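Local coordinates for USP37 protein (Homo sapiens, PDB 3U12) that forms the N-terminal pleckstrin homology domain of a probable cysteine-type deubiquitinase, which would hydrolyse bonds to the C-terminal glycine of ubiquitin, at residues Gly24-Arg29 / Leu98-Val103; Ser42-Glu47 / Val55-Thr60; Phe67-Asn72 / Leu90-Asn95. One frame throughout, in Å; residues are numbered along the deposited sequence. Where two conformers were deposited one is given.

Contact 1: Gly24-Arg29 / Leu98-Val103; sequences GPIRIR and LSIDKV
Ile-100 sends CG1 anti to its backbone N (chi1 -173°), whereas Ile-26 across from it holds CG1 beside its own N (chi1 -69°), and the two branches come together side by side. CG1 of Ile-26 is 3.7 Å from CG1 of Ile-100, and CD1 of Ile-100 reaches on to the N of Gly-24, 3.8 Å away. Ile-28 and Leu-98 repeat the pairing one step further along, both pointing the same way, with CG1 of Ile-28 4.0 Å from CG of Leu-98. Both are non-hydrogen-bonded antiparallel pairs, and their side chains go to the face lined by Phe-43, Val-56 and Tyr-58. This pairing of strand 25-30 with strand 97-104 joins the two sheets of the PH fold. Between them Arg-27 and Ser-99 form the hydrogen-bonded pair. The amide N of Ser-99 meets O of Arg-27 at 2.9 Å; N of Arg-27 reaches O of Ser-99 at 3.1 Å. At the far end N of Asp-101 gives a third bond to O of Pro-25, 2.8 Å. The proline ring lies against the strand end, where the chain turns a corner at Lys-102, CD of Pro-25 being 3.3 Å from O of Asp-101. OD1 of Asp-101 takes a hydrogen bond from Ser-81 OG and a salt bridge from Arg-87.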
# COMPACT_ATOMS: atom_id res chain seq x y z
N GLY A 24 0.99 -9.89 -1.09
CA GLY A 24 1.54 -10.10 -2.43
C GLY A 24 2.95 -9.58 -2.59
O GLY A 24 3.47 -8.93 -1.69
N PRO A 25 3.59 -9.81 -3.76
CA PRO A 25 4.92 -9.22 -3.98
C PRO A 25 4.82 -7.69 -3.89
O PRO A 25 3.88 -7.08 -4.42
CB PRO A 25 5.30 -9.70 -5.38
CG PRO A 25 4.41 -10.88 -5.65
CD PRO A 25 3.13 -10.53 -4.96
N ILE A 26 5.76 -7.08 -3.16
CA ILE A 26 5.82 -5.65 -2.91
C ILE A 26 7.12 -5.02 -3.44
O ILE A 26 8.19 -5.56 -3.23
CB ILE A 26 5.63 -5.36 -1.39
CG1 ILE A 26 4.17 -5.68 -0.94
CG2 ILE A 26 6.02 -3.88 -1.02
CD1 ILE A 26 3.97 -5.70 0.61
N ARG A 27 7.00 -3.85 -4.11
CA ARG A 27 8.12 -3.08 -4.61
C ARG A 27 7.87 -1.64 -4.17
O ARG A 27 6.76 -1.14 -4.31
CB ARG A 27 8.18 -3.15 -6.15
CG ARG A 27 9.58 -3.32 -6.70
CD ARG A 27 9.68 -2.85 -8.14
NE ARG A 27 9.92 -1.41 -8.20
CZ ARG A 27 9.14 -0.54 -8.84
NH1 ARG A 27 8.06 -0.96 -9.49
NH2 ARG A 27 9.43 0.75 -8.83
N ILE A 28 8.89 -0.98 -3.61
CA ILE A 28 8.74 0.40 -3.15
C ILE A 28 9.86 1.28 -3.71
O ILE A 28 10.99 0.84 -3.87
CB ILE A 28 8.71 0.43 -1.57
CG1 ILE A 28 7.47 -0.35 -1.02
CG2 ILE A 28 8.71 1.87 -1.02
CD1 ILE A 28 7.57 -0.65 0.41
N ARG A 29 9.52 2.54 -4.01
CA ARG A 29 10.46 3.56 -4.44
C ARG A 29 10.25 4.73 -3.46
O ARG A 29 9.19 5.36 -3.47
CB ARG A 29 10.22 3.96 -5.91
CG ARG A 29 11.03 5.16 -6.40
CD ARG A 29 10.97 5.37 -7.92
NE ARG A 29 9.60 5.40 -8.45
CZ ARG A 29 8.83 6.48 -8.49
NH1 ARG A 29 9.27 7.64 -8.02
NH2 ARG A 29 7.60 6.41 -8.99
N LEU A 98 4.49 3.01 -3.79
CA LEU A 98 4.34 1.68 -3.22
C LEU A 98 3.50 0.83 -4.13
O LEU A 98 2.37 1.20 -4.46
CB LEU A 98 3.67 1.74 -1.83
CG LEU A 98 4.50 2.36 -0.68
CD1 LEU A 98 4.46 3.88 -0.71
CD2 LEU A 98 3.96 1.92 0.65
N SER A 99 4.03 -0.33 -4.50
CA SER A 99 3.32 -1.27 -5.36
C SER A 99 3.15 -2.63 -4.69
O SER A 99 4.04 -3.10 -3.98
CB SER A 99 4.03 -1.42 -6.69
OG SER A 99 3.91 -0.21 -7.41
N ILE A 100 1.99 -3.24 -4.91
CA ILE A 100 1.68 -4.57 -4.39
C ILE A 100 0.98 -5.31 -5.52
O ILE A 100 0.04 -4.78 -6.12
CB ILE A 100 0.93 -4.58 -3.03
CG1 ILE A 100 0.80 -6.04 -2.47
CG2 ILE A 100 -0.43 -3.87 -3.12
CD1 ILE A 100 0.41 -6.18 -0.97
N ASP A 101 1.51 -6.48 -5.86
CA ASP A 101 1.05 -7.23 -7.01
C ASP A 101 0.31 -8.51 -6.63
O ASP A 101 0.35 -8.92 -5.47
CB ASP A 101 2.26 -7.55 -7.91
CG ASP A 101 1.90 -7.89 -9.34
OD1 ASP A 101 0.84 -7.41 -9.82
OD2 ASP A 101 2.65 -8.64 -9.98
N LYS A 102 -0.42 -9.11 -7.61
CA LYS A 102 -1.13 -10.38 -7.47
C LYS A 102 -2.11 -10.41 -6.26
O LYS A 102 -2.26 -11.44 -5.61
CB LYS A 102 -0.12 -11.55 -7.39
CG LYS A 102 0.74 -11.71 -8.64
CD LYS A 102 1.78 -12.82 -8.47
CE LYS A 102 2.70 -12.96 -9.66
NZ LYS A 102 2.00 -13.47 -10.87
N VAL A 103 -2.78 -9.29 -6.00
CA VAL A 103 -3.76 -9.18 -4.92
C VAL A 103 -5.11 -9.68 -5.42
O VAL A 103 -5.53 -9.20 -6.47
CB VAL A 103 -3.86 -7.71 -4.42
CG1 VAL A 103 -4.83 -7.58 -3.25
CG2 VAL A 103 -2.48 -7.17 -4.04

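Contact 2: Ser42-Glu47 / Val55-Thr60; sequences SFEIVE and VVHYNT
Ser-42 and His-57, and Glu-44 and Val-55, are hydrogen-bonded antiparallel pairs flanking the non-hydrogen-bonded pair Phe-43 and Val-56, and the short segments 42-47 and 55-58 run antiparallel at 146°. Each hydrogen-bonded pair exchanges two backbone bonds; the N of Val-55 meets O of Glu-44 at 2.9 Å. On the face of Phe-43 and Val-56 the side chains lie alongside one another, CG2 of Val-56 3.8 Å from CE1 of Phe-43. The other face is mixed, with Ser-42, Glu-44 and His-57 beside Val-55. A chi1 of -178° and an extended chain carry OE1 of Glu-44 to the edge of the imidazole of His-57, 3.1 Å from CE1, with carboxylate and ring planes 65° apart. CG1 of Val-55 sits 3.5 Å above one face of that ring, toward its rim, and OG of Ser-42 is 3.7 Å from CB of His-57. Further along, both methyls of Val-46 straddle CG2 of Val-55, each 3.7 Å away. The contact is the middle of the hairpin of strands 39-48 and 51-58: backbone hydrogen bonds add strand 21-23, Phe-43 with Ile-22, and strand 65-68, Val-56 with Arg-65, while Ile-26 and Ile-28 of strand 25-30 pack on its inner face.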
# COMPACT_ATOMS: atom_id res chain seq x y z
N SER A 42 3.06 -7.82 3.03
CA SER A 42 1.72 -7.29 3.17
C SER A 42 1.73 -5.79 3.45
O SER A 42 2.73 -5.25 3.93
CB SER A 42 0.99 -8.04 4.29
OG SER A 42 1.54 -7.69 5.56
N PHE A 43 0.61 -5.12 3.10
CA PHE A 43 0.26 -3.74 3.42
C PHE A 43 -0.83 -3.87 4.49
O PHE A 43 -1.80 -4.58 4.28
CB PHE A 43 -0.35 -3.00 2.22
CG PHE A 43 0.61 -2.54 1.15
CD1 PHE A 43 1.99 -2.68 1.30
CD2 PHE A 43 0.14 -1.93 -0.01
CE1 PHE A 43 2.87 -2.27 0.29
CE2 PHE A 43 1.02 -1.49 -1.00
CZ PHE A 43 2.37 -1.70 -0.87
N GLU A 44 -0.67 -3.19 5.63
CA GLU A 44 -1.67 -3.26 6.70
C GLU A 44 -2.00 -1.84 7.12
O GLU A 44 -1.08 -1.03 7.32
CB GLU A 44 -1.07 -3.99 7.92
CG GLU A 44 -2.02 -4.19 9.09
CD GLU A 44 -1.44 -4.96 10.26
OE1 GLU A 44 -0.26 -4.74 10.61
OE2 GLU A 44 -2.19 -5.75 10.88
N ILE A 45 -3.28 -1.54 7.34
CA ILE A 45 -3.65 -0.21 7.81
C ILE A 45 -3.51 -0.17 9.34
O ILE A 45 -4.02 -1.07 10.02
CB ILE A 45 -5.09 0.17 7.36
CG1 ILE A 45 -5.23 0.29 5.81
CG2 ILE A 45 -5.57 1.44 8.07
CD1 ILE A 45 -4.23 1.29 5.09
N VAL A 46 -2.90 0.91 9.87
CA VAL A 46 -2.83 1.14 11.32
C VAL A 46 -3.31 2.58 11.61
O VAL A 46 -3.38 3.37 10.69
CB VAL A 46 -1.43 0.88 11.96
CG1 VAL A 46 -1.01 -0.58 11.80
CG2 VAL A 46 -0.37 1.84 11.41
N GLU A 47 -3.57 2.93 12.88
CA GLU A 47 -4.01 4.30 13.19
C GLU A 47 -3.75 4.71 14.62
O GLU A 47 -3.52 3.87 15.49
CB GLU A 47 -5.52 4.49 12.88
CG GLU A 47 -6.47 3.83 13.86
CD GLU A 47 -7.93 3.77 13.43
OE1 GLU A 47 -8.32 4.49 12.49
OE2 GLU A 47 -8.68 2.98 14.05
N VAL A 55 1.59 0.04 7.16
CA VAL A 55 2.76 -0.73 7.56
C VAL A 55 3.06 -1.74 6.46
O VAL A 55 2.17 -2.47 6.01
CB VAL A 55 2.60 -1.45 8.92
CG1 VAL A 55 3.91 -2.13 9.32
CG2 VAL A 55 2.17 -0.48 9.99
N VAL A 56 4.34 -1.80 6.07
CA VAL A 56 4.84 -2.76 5.09
C VAL A 56 5.60 -3.84 5.86
O VAL A 56 6.65 -3.57 6.44
CB VAL A 56 5.73 -2.08 4.01
CG1 VAL A 56 6.33 -3.12 3.06
CG2 VAL A 56 4.94 -1.02 3.24
N HIS A 57 5.07 -5.06 5.88
CA HIS A 57 5.72 -6.21 6.54
C HIS A 57 6.21 -7.12 5.42
O HIS A 57 5.48 -7.37 4.45
CB HIS A 57 4.72 -7.04 7.35
CG HIS A 57 4.16 -6.40 8.58
ND1 HIS A 57 2.94 -5.76 8.56
CD2 HIS A 57 4.57 -6.53 9.87
CE1 HIS A 57 2.68 -5.45 9.82
NE2 HIS A 57 3.64 -5.88 10.65
N TYR A 58 7.41 -7.65 5.57
CA TYR A 58 7.95 -8.61 4.61
C TYR A 58 7.98 -9.97 5.24
O TYR A 58 8.20 -10.08 6.45
CB TYR A 58 9.36 -8.21 4.14
CG TYR A 58 9.38 -6.93 3.33
CD1 TYR A 58 8.69 -6.83 2.13
CD2 TYR A 58 10.16 -5.85 3.74
CE1 TYR A 58 8.71 -5.66 1.38
CE2 TYR A 58 10.19 -4.67 2.99
CZ TYR A 58 9.49 -4.59 1.80
OH TYR A 58 9.51 -3.43 1.07
N ASN A 59 7.73 -11.02 4.43
CA ASN A 59 7.79 -12.41 4.87
C ASN A 59 9.17 -12.75 5.44
O ASN A 59 9.22 -13.44 6.44
CB ASN A 59 7.46 -13.38 3.73
CG ASN A 59 6.01 -13.47 3.36
OD1 ASN A 59 5.19 -12.61 3.70
ND2 ASN A 59 5.67 -14.51 2.64
N THR A 60 10.26 -12.24 4.83
CA THR A 60 11.65 -12.50 5.27
C THR A 60 11.97 -11.89 6.65
O THR A 60 12.95 -12.29 7.26
CB THR A 60 12.69 -12.04 4.23
OG1 THR A 60 12.30 -10.79 3.66
CG2 THR A 60 12.92 -13.06 3.13

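Contact 3: Phe67-Asn72 / Leu90-Asn95; sequences FQLSHN and LTLQDN. With SO4 (sulfate ion), chain C; SO4 (sulfate ion), chain D.
Leu-92 carries the apolar part of the contact, spreading its two methyls between different partners. CD1 of Leu-92 packs on CB of Phe-67 at 3.8 Å, the two side chains crossing at about a right angle, while CD2 lies 3.9 Å from CD2 of Leu-69. That same methyl of Leu-69 also touches CD2 of Leu-90, 3.8 Å away, so it serves both leucines.

A single backbone hydrogen bond joins the segments. The N of Gln-93 meets O of Asn-72 at 2.8 Å from well above the carbonyl plane, 48° out of it, while CB and CD2 of Leu-92 also crowd near this oxygen. A chi1 of -161° folds the Asn-72 side chain back along its own segment: ND2 bonds O of Gln-68 at 2.8 Å, which fixes the amide while it lies across Leu-92. The amides of Asn-72 and Gln-93 slide past each other in opposite directions, their planes 60° apart.

Polar side-chain ends hold two sulfates, probably from the crystallisation liquor. One receives ND1 of His-71, 2.7 Å from its O3 and at the imidazole edge, and NE2 of Gln-93, 2.8 Å from its O4, which also bonds O of Ile-73. The other takes NE2 of Gln-68, an amide that is also bonded to O of Ser-70.

From Leu-92 to Asn-95 the chain makes a type I beta turn, the connection between strands 85-92 and 97-104. Leu-69, Leu-90 and Leu-92 are buried where the connection from strand 65-68 to strand 73-80 meets this turn, an arrangement of the PH fold, whose two antiparallel sheets pack together.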
# COMPACT_ATOMS: atom_id res chain seq x y z
N PHE A 67 4.42 4.28 6.49
CA PHE A 67 4.20 5.39 5.59
C PHE A 67 2.90 6.02 6.01
O PHE A 67 1.87 5.33 6.09
CB PHE A 67 4.09 4.84 4.15
CG PHE A 67 5.36 4.19 3.65
CD1 PHE A 67 6.24 4.88 2.83
CD2 PHE A 67 5.66 2.86 3.98
CE1 PHE A 67 7.40 4.27 2.35
CE2 PHE A 67 6.83 2.26 3.51
CZ PHE A 67 7.68 2.96 2.68
N GLN A 68 2.93 7.32 6.29
CA GLN A 68 1.73 8.09 6.64
C GLN A 68 0.79 8.17 5.44
O GLN A 68 1.27 8.34 4.32
CB GLN A 68 2.08 9.50 7.12
CG GLN A 68 0.82 10.24 7.61
CD GLN A 68 1.11 11.53 8.32
OE1 GLN A 68 2.04 11.63 9.12
NE2 GLN A 68 0.30 12.54 8.05
N LEU A 69 -0.53 8.03 5.68
CA LEU A 69 -1.56 8.13 4.64
C LEU A 69 -2.39 9.38 4.80
O LEU A 69 -2.66 10.03 3.79
CB LEU A 69 -2.48 6.90 4.62
CG LEU A 69 -1.78 5.58 4.29
CD1 LEU A 69 -2.79 4.43 4.37
CD2 LEU A 69 -1.12 5.62 2.90
N SER A 70 -2.80 9.74 6.03
CA SER A 70 -3.62 10.95 6.30
C SER A 70 -2.89 12.20 5.81
O SER A 70 -1.71 12.38 6.14
CB SER A 70 -3.91 11.09 7.79
OG SER A 70 -4.76 10.04 8.22
N HIS A 71 -3.57 12.98 4.93
CA HIS A 71 -3.05 14.20 4.28
C HIS A 71 -1.73 13.89 3.55
O HIS A 71 -0.86 14.76 3.52
CB HIS A 71 -2.82 15.35 5.32
CG HIS A 71 -4.04 15.72 6.10
ND1 HIS A 71 -5.10 16.39 5.51
CD2 HIS A 71 -4.33 15.51 7.40
CE1 HIS A 71 -6.00 16.57 6.46
NE2 HIS A 71 -5.58 16.05 7.62
N ASN A 72 -1.56 12.65 3.02
CA ASN A 72 -0.30 12.24 2.38
C ASN A 72 -0.51 11.35 1.13
O ASN A 72 0.46 10.88 0.56
CB ASN A 72 0.64 11.55 3.39
CG ASN A 72 2.10 11.50 2.96
OD1 ASN A 72 2.60 12.39 2.28
ND2 ASN A 72 2.83 10.45 3.33
N LEU A 90 0.14 2.90 -5.13
CA LEU A 90 -0.10 4.03 -4.24
C LEU A 90 1.05 5.02 -4.33
O LEU A 90 2.18 4.68 -3.98
CB LEU A 90 -0.21 3.49 -2.80
CG LEU A 90 -0.33 4.50 -1.65
CD1 LEU A 90 -1.60 5.33 -1.76
CD2 LEU A 90 -0.28 3.79 -0.31
N THR A 91 0.75 6.25 -4.76
CA THR A 91 1.71 7.34 -4.77
C THR A 91 1.36 8.27 -3.61
O THR A 91 0.20 8.67 -3.45
CB THR A 91 1.76 8.07 -6.11
OG1 THR A 91 1.83 7.11 -7.17
CG2 THR A 91 2.92 9.06 -6.21
N LEU A 92 2.36 8.63 -2.81
CA LEU A 92 2.20 9.55 -1.70
C LEU A 92 2.59 10.97 -2.11
O LEU A 92 3.22 11.11 -3.14
CB LEU A 92 3.02 9.07 -0.48
CG LEU A 92 2.64 7.66 0.04
CD1 LEU A 92 3.52 7.25 1.23
CD2 LEU A 92 1.15 7.56 0.36
N GLN A 93 2.22 12.00 -1.32
CA GLN A 93 2.50 13.41 -1.61
C GLN A 93 4.00 13.74 -1.56
O GLN A 93 4.44 14.70 -2.20
CB GLN A 93 1.67 14.36 -0.72
CG GLN A 93 0.17 14.37 -1.11
CD GLN A 93 -0.74 15.27 -0.30
OE1 GLN A 93 -0.35 16.33 0.22
NE2 GLN A 93 -2.03 14.92 -0.27
N ASP A 94 4.78 12.90 -0.86
CA ASP A 94 6.23 13.08 -0.81
C ASP A 94 6.92 12.31 -1.97
O ASP A 94 8.15 12.22 -2.01
CB ASP A 94 6.78 12.69 0.56
CG ASP A 94 6.89 11.21 0.81
OD1 ASP A 94 6.06 10.45 0.25
OD2 ASP A 94 7.75 10.80 1.62
N ASN A 95 6.11 11.75 -2.90
CA ASN A 95 6.52 11.04 -4.12
C ASN A 95 6.92 9.59 -3.89
O ASN A 95 7.32 8.92 -4.85
CB ASN A 95 7.62 11.80 -4.90
CG ASN A 95 7.11 13.08 -5.51
OD1 ASN A 95 6.00 13.14 -6.04
ND2 ASN A 95 7.91 14.14 -5.44
S SO4 C . -4.68 17.17 1.96
O1 SO4 C . -5.36 18.29 1.30
O2 SO4 C . -3.56 17.69 2.77
O3 SO4 C . -5.63 16.47 2.82
O4 SO4 C . -4.16 16.24 0.94
S SO4 D . -0.11 15.68 9.53
O1 SO4 D . -0.57 17.07 9.43
O2 SO4 D . 0.79 15.53 10.68
O3 SO4 D . -1.28 14.80 9.70
O4 SO4 D . 0.60 15.33 8.29

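How the contacts relate
From the N terminus, strand 25-30 is the first to enter a contact, and its partner comes last: contact 1 closes the widest loop, pairing 24-29 with 98-103 across 68 intervening residues. Contacts 2 and 3 both nest inside that loop and follow one another without crossing. Contact 2 closes the short hairpin of strands 39-48 and 51-58; contact 3 then joins the end of strand 65-68 to the turn after strand 85-92. They touch one another: Ile-26 and Ile-100 pack on Phe-43, Val-56 on Phe-67 and Ile-45 on Leu-69, and a backbone hydrogen bond from Leu-98 to Leu-90 ties contact 1 to contact 3. Contact 1 thus links the first and second halves of the curled sheet.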